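Local coordinates for protein putative invasin (PDB 5N40) that is an adhesin of Yersinia pseudotuberculosis, built from immunoglobulin-like domains and a C-type lectin-like domain, and probably mediates attachment to host cells, at residues Leu287-Ile299 and Phe323-Asn335. The protein carries 1 engineered substitution. Numbering follows the deposited sequence.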
loop_
_atom_site.group_PDB
_atom_site.type_symbol
_atom_site.label_atom_id
_atom_site.label_comp_id
_atom_site.label_asym_id
_atom_site.label_seq_id
_atom_site.Cartn_x
_atom_site.Cartn_y
_atom_site.Cartn_z
ATOM N N LEU A 287 -6.338 33.810 -22.936
ATOM C CA LEU A 287 -6.763 32.442 -22.663
ATOM C C LEU A 287 -6.259 31.482 -23.730
ATOM O O LEU A 287 -5.871 30.352 -23.424
ATOM C CB LEU A 287 -8.289 32.377 -22.557
ATOM C CG LEU A 287 -8.877 32.946 -21.270
ATOM C CD1 LEU A 287 -10.376 33.142 -21.429
ATOM C CD2 LEU A 287 -8.574 32.034 -20.079
ATOM N N VAL A 288 -6.251 31.911 -24.996
ATOM C CA VAL A 288 -5.758 31.039 -26.055
ATOM C C VAL A 288 -4.267 30.787 -25.882
ATOM O O VAL A 288 -3.783 29.679 -26.137
ATOM C CB VAL A 288 -6.073 31.637 -27.440
ATOM C CG1 VAL A 288 -5.389 30.832 -28.531
ATOM C CG2 VAL A 288 -7.579 31.670 -27.675
ATOM N N SER A 289 -3.518 31.807 -25.447
ATOM C CA SER A 289 -2.089 31.620 -25.210
ATOM C C SER A 289 -1.842 30.620 -24.081
ATOM O O SER A 289 -0.862 29.867 -24.122
ATOM C CB SER A 289 -1.421 32.959 -24.890
ATOM O OG SER A 289 -1.661 33.337 -23.545
ATOM N N LEU A 290 -2.708 30.606 -23.066
ATOM C CA LEU A 290 -2.602 29.580 -22.029
ATOM C C LEU A 290 -2.907 28.197 -22.597
ATOM O O LEU A 290 -2.184 27.231 -22.317
ATOM C CB LEU A 290 -3.536 29.913 -20.866
ATOM C CG LEU A 290 -3.526 28.938 -19.678
ATOM C CD1 LEU A 290 -2.154 28.893 -19.033
ATOM C CD2 LEU A 290 -4.582 29.328 -18.658
ATOM N N TYR A 291 -3.964 28.083 -23.412
ATOM C CA TYR A 291 -4.237 26.825 -24.098
ATOM C C TYR A 291 -3.009 26.335 -24.860
ATOM O O TYR A 291 -2.664 25.150 -24.812
ATOM C CB TYR A 291 -5.419 26.968 -25.063
ATOM C CG TYR A 291 -5.490 25.757 -25.958
ATOM C CD1 TYR A 291 -6.007 24.553 -25.486
ATOM C CD2 TYR A 291 -4.988 25.792 -27.250
ATOM C CE1 TYR A 291 -6.039 23.424 -26.286
ATOM C CE2 TYR A 291 -5.012 24.670 -28.058
ATOM C CZ TYR A 291 -5.538 23.488 -27.569
ATOM O OH TYR A 291 -5.559 22.365 -28.360
ATOM N N ASN A 292 -2.351 27.234 -25.600
ATOM C CA ASN A 292 -1.207 26.832 -26.415
ATOM C C ASN A 292 -0.070 26.277 -25.566
ATOM O O ASN A 292 0.734 25.471 -26.054
ATOM C CB ASN A 292 -0.718 28.019 -27.245
ATOM C CG ASN A 292 -1.654 28.356 -28.389
ATOM O OD1 ASN A 292 -2.373 27.493 -28.897
ATOM N ND2 ASN A 292 -1.640 29.613 -28.811
ATOM N N LEU A 293 0.028 26.704 -24.306
ATOM C CA LEU A 293 1.032 26.149 -23.409
ATOM C C LEU A 293 0.670 24.726 -22.993
ATOM O O LEU A 293 1.554 23.872 -22.851
ATOM C CB LEU A 293 1.171 27.054 -22.185
ATOM C CG LEU A 293 2.560 27.322 -21.617
ATOM C CD1 LEU A 293 3.473 27.930 -22.665
ATOM C CD2 LEU A 293 2.438 28.256 -20.426
ATOM N N TYR A 294 -0.622 24.452 -22.808
ATOM C CA TYR A 294 -1.116 23.141 -22.379
ATOM C C TYR A 294 -2.209 22.681 -23.338
ATOM O O TYR A 294 -3.394 22.651 -22.979
ATOM C CB TYR A 294 -1.653 23.205 -20.947
ATOM C CG TYR A 294 -0.687 23.817 -19.960
ATOM C CD1 TYR A 294 0.332 23.064 -19.397
ATOM C CD2 TYR A 294 -0.794 25.155 -19.594
ATOM C CE1 TYR A 294 1.223 23.630 -18.491
ATOM C CE2 TYR A 294 0.087 25.724 -18.695
ATOM C CZ TYR A 294 1.094 24.961 -18.147
ATOM O OH TYR A 294 1.966 25.546 -17.248
ATOM N N PRO A 295 -1.849 22.313 -24.565
ATOM C CA PRO A 295 -2.851 22.078 -25.611
ATOM C C PRO A 295 -3.447 20.676 -25.513
ATOM O O PRO A 295 -3.058 19.865 -24.675
ATOM C CB PRO A 295 -2.041 22.261 -26.894
ATOM C CG PRO A 295 -0.687 21.749 -26.537
ATOM C CD PRO A 295 -0.479 22.092 -25.066
ATOM N N LEU A 296 -4.418 20.400 -26.389
ATOM C CA LEU A 296 -4.970 19.047 -26.537
ATOM C C LEU A 296 -5.583 18.546 -25.228
ATOM O O LEU A 296 -5.467 17.371 -24.874
ATOM C CB LEU A 296 -3.895 18.076 -27.033
ATOM C CG LEU A 296 -2.997 18.603 -28.150
ATOM C CD1 LEU A 296 -1.914 17.603 -28.450
ATOM C CD2 LEU A 296 -3.799 18.931 -29.409
ATOM N N ASN A 297 -6.259 19.452 -24.519
ATOM C CA ASN A 297 -6.912 19.202 -23.235
ATOM C C ASN A 297 -5.928 18.966 -22.096
ATOM O O ASN A 297 -6.306 18.423 -21.043
ATOM C CB ASN A 297 -7.892 18.029 -23.308
ATOM C CG ASN A 297 -8.973 18.130 -22.260
ATOM O OD1 ASN A 297 -9.385 19.230 -21.897
ATOM N ND2 ASN A 297 -9.430 16.990 -21.757
ATOM N N GLN A 298 -4.669 19.365 -22.264
ATOM C CA GLN A 298 -3.736 19.301 -21.151
ATOM C C GLN A 298 -4.016 20.369 -20.102
ATOM O O GLN A 298 -3.467 20.288 -18.999
ATOM C CB GLN A 298 -2.300 19.386 -21.679
ATOM C CG GLN A 298 -1.870 18.075 -22.347
ATOM C CD GLN A 298 -0.481 18.101 -22.933
ATOM O OE1 GLN A 298 0.424 17.423 -22.440
ATOM N NE2 GLN A 298 -0.307 18.855 -24.012
ATOM N N ILE A 299 -4.890 21.335 -20.388
ATOM C CA ILE A 299 -5.413 22.170 -19.313
ATOM C C ILE A 299 -6.046 21.286 -18.249
ATOM O O ILE A 299 -5.958 21.580 -17.051
ATOM C CB ILE A 299 -6.405 23.208 -19.874
ATOM C CG1 ILE A 299 -5.654 24.281 -20.689
ATOM C CG2 ILE A 299 -7.215 23.865 -18.763
ATOM C CD1 ILE A 299 -4.749 25.181 -19.864
ATOM N N PHE A 323 -16.599 37.035 -26.195
ATOM C CA PHE A 323 -16.074 35.726 -26.542
ATOM C C PHE A 323 -15.877 34.880 -25.292
ATOM O O PHE A 323 -15.489 35.386 -24.239
ATOM C CB PHE A 323 -14.734 35.852 -27.263
ATOM C CG PHE A 323 -14.830 36.451 -28.638
ATOM C CD1 PHE A 323 -15.318 35.707 -29.700
ATOM C CD2 PHE A 323 -14.405 37.746 -28.871
ATOM C CE1 PHE A 323 -15.398 36.252 -30.970
ATOM C CE2 PHE A 323 -14.484 38.295 -30.139
ATOM C CZ PHE A 323 -14.978 37.545 -31.186
ATOM N N TYR A 324 -16.131 33.584 -25.432
ATOM C CA TYR A 324 -15.714 32.586 -24.466
ATOM C C TYR A 324 -14.769 31.623 -25.173
ATOM O O TYR A 324 -14.736 31.552 -26.404
ATOM C CB TYR A 324 -16.925 31.859 -23.863
ATOM C CG TYR A 324 -17.965 31.382 -24.862
ATOM C CD1 TYR A 324 -17.761 30.229 -25.610
ATOM C CD2 TYR A 324 -19.166 32.067 -25.033
ATOM C CE1 TYR A 324 -18.713 29.780 -26.509
ATOM C CE2 TYR A 324 -20.121 31.623 -25.927
ATOM C CZ TYR A 324 -19.890 30.478 -26.661
ATOM O OH TYR A 324 -20.832 30.023 -27.559
ATOM N N VAL A 325 -13.976 30.892 -24.394
ATOM C CA VAL A 325 -12.931 30.037 -24.945
ATOM C C VAL A 325 -13.118 28.610 -24.440
ATOM O O VAL A 325 -13.309 28.385 -23.239
ATOM C CB VAL A 325 -11.529 30.557 -24.587
ATOM C CG1 VAL A 325 -10.466 29.711 -25.271
ATOM C CG2 VAL A 325 -11.377 32.028 -24.982
ATOM N N TYR A 326 -13.052 27.654 -25.365
ATOM C CA TYR A 326 -12.971 26.228 -25.058
ATOM C C TYR A 326 -11.527 25.914 -24.687
ATOM O O TYR A 326 -10.655 25.841 -25.558
ATOM C CB TYR A 326 -13.400 25.393 -26.259
ATOM C CG TYR A 326 -14.827 25.589 -26.727
ATOM C CD1 TYR A 326 -15.212 26.747 -27.386
ATOM C CD2 TYR A 326 -15.780 24.593 -26.544
ATOM C CE1 TYR A 326 -16.514 26.920 -27.830
ATOM C CE2 TYR A 326 -17.081 24.754 -26.985
ATOM C CZ TYR A 326 -17.442 25.919 -27.628
ATOM O OH TYR A 326 -18.736 26.082 -28.067
ATOM N N MET A 327 -11.256 25.715 -23.398
ATOM C CA MET A 327 -9.877 25.495 -22.984
ATOM C C MET A 327 -9.403 24.066 -23.229
ATOM O O MET A 327 -8.237 23.757 -22.949
ATOM C CB MET A 327 -9.714 25.883 -21.510
ATOM C CG MET A 327 -9.894 27.374 -21.267
ATOM S SD MET A 327 -8.734 28.389 -22.213
ATOM C CE MET A 327 -7.185 28.007 -21.414
ATOM N N ASN A 328 -10.256 23.201 -23.775
ATOM C CA ASN A 328 -9.829 21.882 -24.217
ATOM C C ASN A 328 -9.280 21.886 -25.638
ATOM O O ASN A 328 -8.464 21.017 -25.976
ATOM C CB ASN A 328 -10.997 20.894 -24.131
ATOM C CG ASN A 328 -12.247 21.394 -24.847
ATOM O OD1 ASN A 328 -12.686 22.532 -24.649
ATOM N ND2 ASN A 328 -12.821 20.541 -25.688
ATOM N N THR A 329 -9.679 22.857 -26.464
ATOM C CA THR A 329 -9.265 22.898 -27.862
ATOM C C THR A 329 -8.698 24.237 -28.318
ATOM O O THR A 329 -8.110 24.285 -29.403
ATOM C CB THR A 329 -10.447 22.554 -28.785
ATOM O OG1 THR A 329 -11.534 23.448 -28.522
ATOM C CG2 THR A 329 -10.901 21.115 -28.584
ATOM N N GLY A 330 -8.868 25.317 -27.558
ATOM C CA GLY A 330 -8.441 26.634 -27.988
ATOM C C GLY A 330 -9.429 27.371 -28.867
ATOM O O GLY A 330 -9.153 28.512 -29.264
ATOM N N ASN A 331 -10.563 26.762 -29.191
ATOM C CA ASN A 331 -11.590 27.445 -29.963
ATOM C C ASN A 331 -12.269 28.517 -29.114
ATOM O O ASN A 331 -12.323 28.428 -27.886
ATOM C CB ASN A 331 -12.622 26.437 -30.471
ATOM C CG ASN A 331 -12.001 25.353 -31.330
ATOM O OD1 ASN A 331 -12.316 24.171 -31.189
ATOM N ND2 ASN A 331 -11.103 25.752 -32.223
ATOM N N TYR A 332 -12.786 29.546 -29.782
ATOM C CA TYR A 332 -13.479 30.629 -29.098
ATOM C C TYR A 332 -14.673 31.061 -29.931
ATOM O O TYR A 332 -14.683 30.899 -31.154
ATOM C CB TYR A 332 -12.558 31.828 -28.835
ATOM C CG TYR A 332 -11.898 32.392 -30.071
ATOM C CD1 TYR A 332 -10.764 31.794 -30.611
ATOM C CD2 TYR A 332 -12.398 33.530 -30.692
ATOM C CE1 TYR A 332 -10.153 32.312 -31.741
ATOM C CE2 TYR A 332 -11.792 34.053 -31.821
ATOM C CZ TYR A 332 -10.672 33.440 -32.340
ATOM O OH TYR A 332 -10.068 33.962 -33.463
ATOM N N ALA A 333 -15.681 31.616 -29.263
ATOM C CA ALA A 333 -16.940 31.920 -29.931
ATOM C C ALA A 333 -17.785 32.809 -29.029
ATOM O O ALA A 333 -17.376 33.186 -27.926
ATOM C CB ALA A 333 -17.684 30.636 -30.300
ATOM N N TYR A 334 -18.964 33.171 -29.534
ATOM C CA TYR A 334 -19.986 33.866 -28.766
ATOM C C TYR A 334 -21.338 33.302 -29.185
ATOM O O TYR A 334 -21.434 32.502 -30.120
ATOM C CB TYR A 334 -19.925 35.382 -28.980
ATOM C CG TYR A 334 -20.303 35.812 -30.377
ATOM C CD1 TYR A 334 -19.362 35.829 -31.400
ATOM C CD2 TYR A 334 -21.604 36.199 -30.675
ATOM C CE1 TYR A 334 -19.709 36.222 -32.684
ATOM C CE2 TYR A 334 -21.959 36.592 -31.953
ATOM C CZ TYR A 334 -21.009 36.601 -32.953
ATOM O OH TYR A 334 -21.363 36.994 -34.223
ATOM N N ASN A 335 -22.391 33.713 -28.481
ATOM C CA ASN A 335 -23.730 33.177 -28.729
ATOM C C ASN A 335 -24.753 34.295 -28.549
ATOM O O ASN A 335 -25.154 34.604 -27.422
ATOM C CB ASN A 335 -24.030 32.004 -27.806
ATOM C CG ASN A 335 -25.371 31.368 -28.097
ATOM O OD1 ASN A 335 -26.179 31.160 -27.193
ATOM N ND2 ASN A 335 -25.625 31.070 -29.369
#
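Tyr291 and Met327 carry this contact of the C-type lectin-like adhesion domain, where helix 284-293 packs against the hairpin joining strands 321-325 and 332-333. The aromatic part is a flat ring laid on backbone. One face of Tyr291 receives the Thr329-Gly330 peptide, with Gly330 N 3.5 Å above the ring plane, and Gly330 CA makes a CH-pi contact 3.8 Å from the ring centroid. Glycine suits this place because any CB would run into Tyr291 CD2 and would also press on the carbonyl O of Thr329. Pro295 CA lies against the opposite face, toward its rim, so the ring's turning is restricted from both faces. A nearly straight bond from Leu296 N (3.0 Å, 170°) holds its hydroxyl end.

The apolar part centres on Met327. Its unbranched, flexible chain folds to bring the methyl CE among Leu290, Tyr291 CB and Ile299. Farther along, branched aliphatic side chains meet between helix and strand, Leu287 CD1 lying 3.9 Å from Val325 CG2, while Val288 CG2 reaches Val325 and Tyr332.

At the polar end, Asn297 belongs to the type I' turn 295-298, whose positive phi (69°) asparagine tolerates better than most residues; its OD1, hydrogen-bonded to Thr307 OG1, also rests 3.2 Å from Asn328 CB.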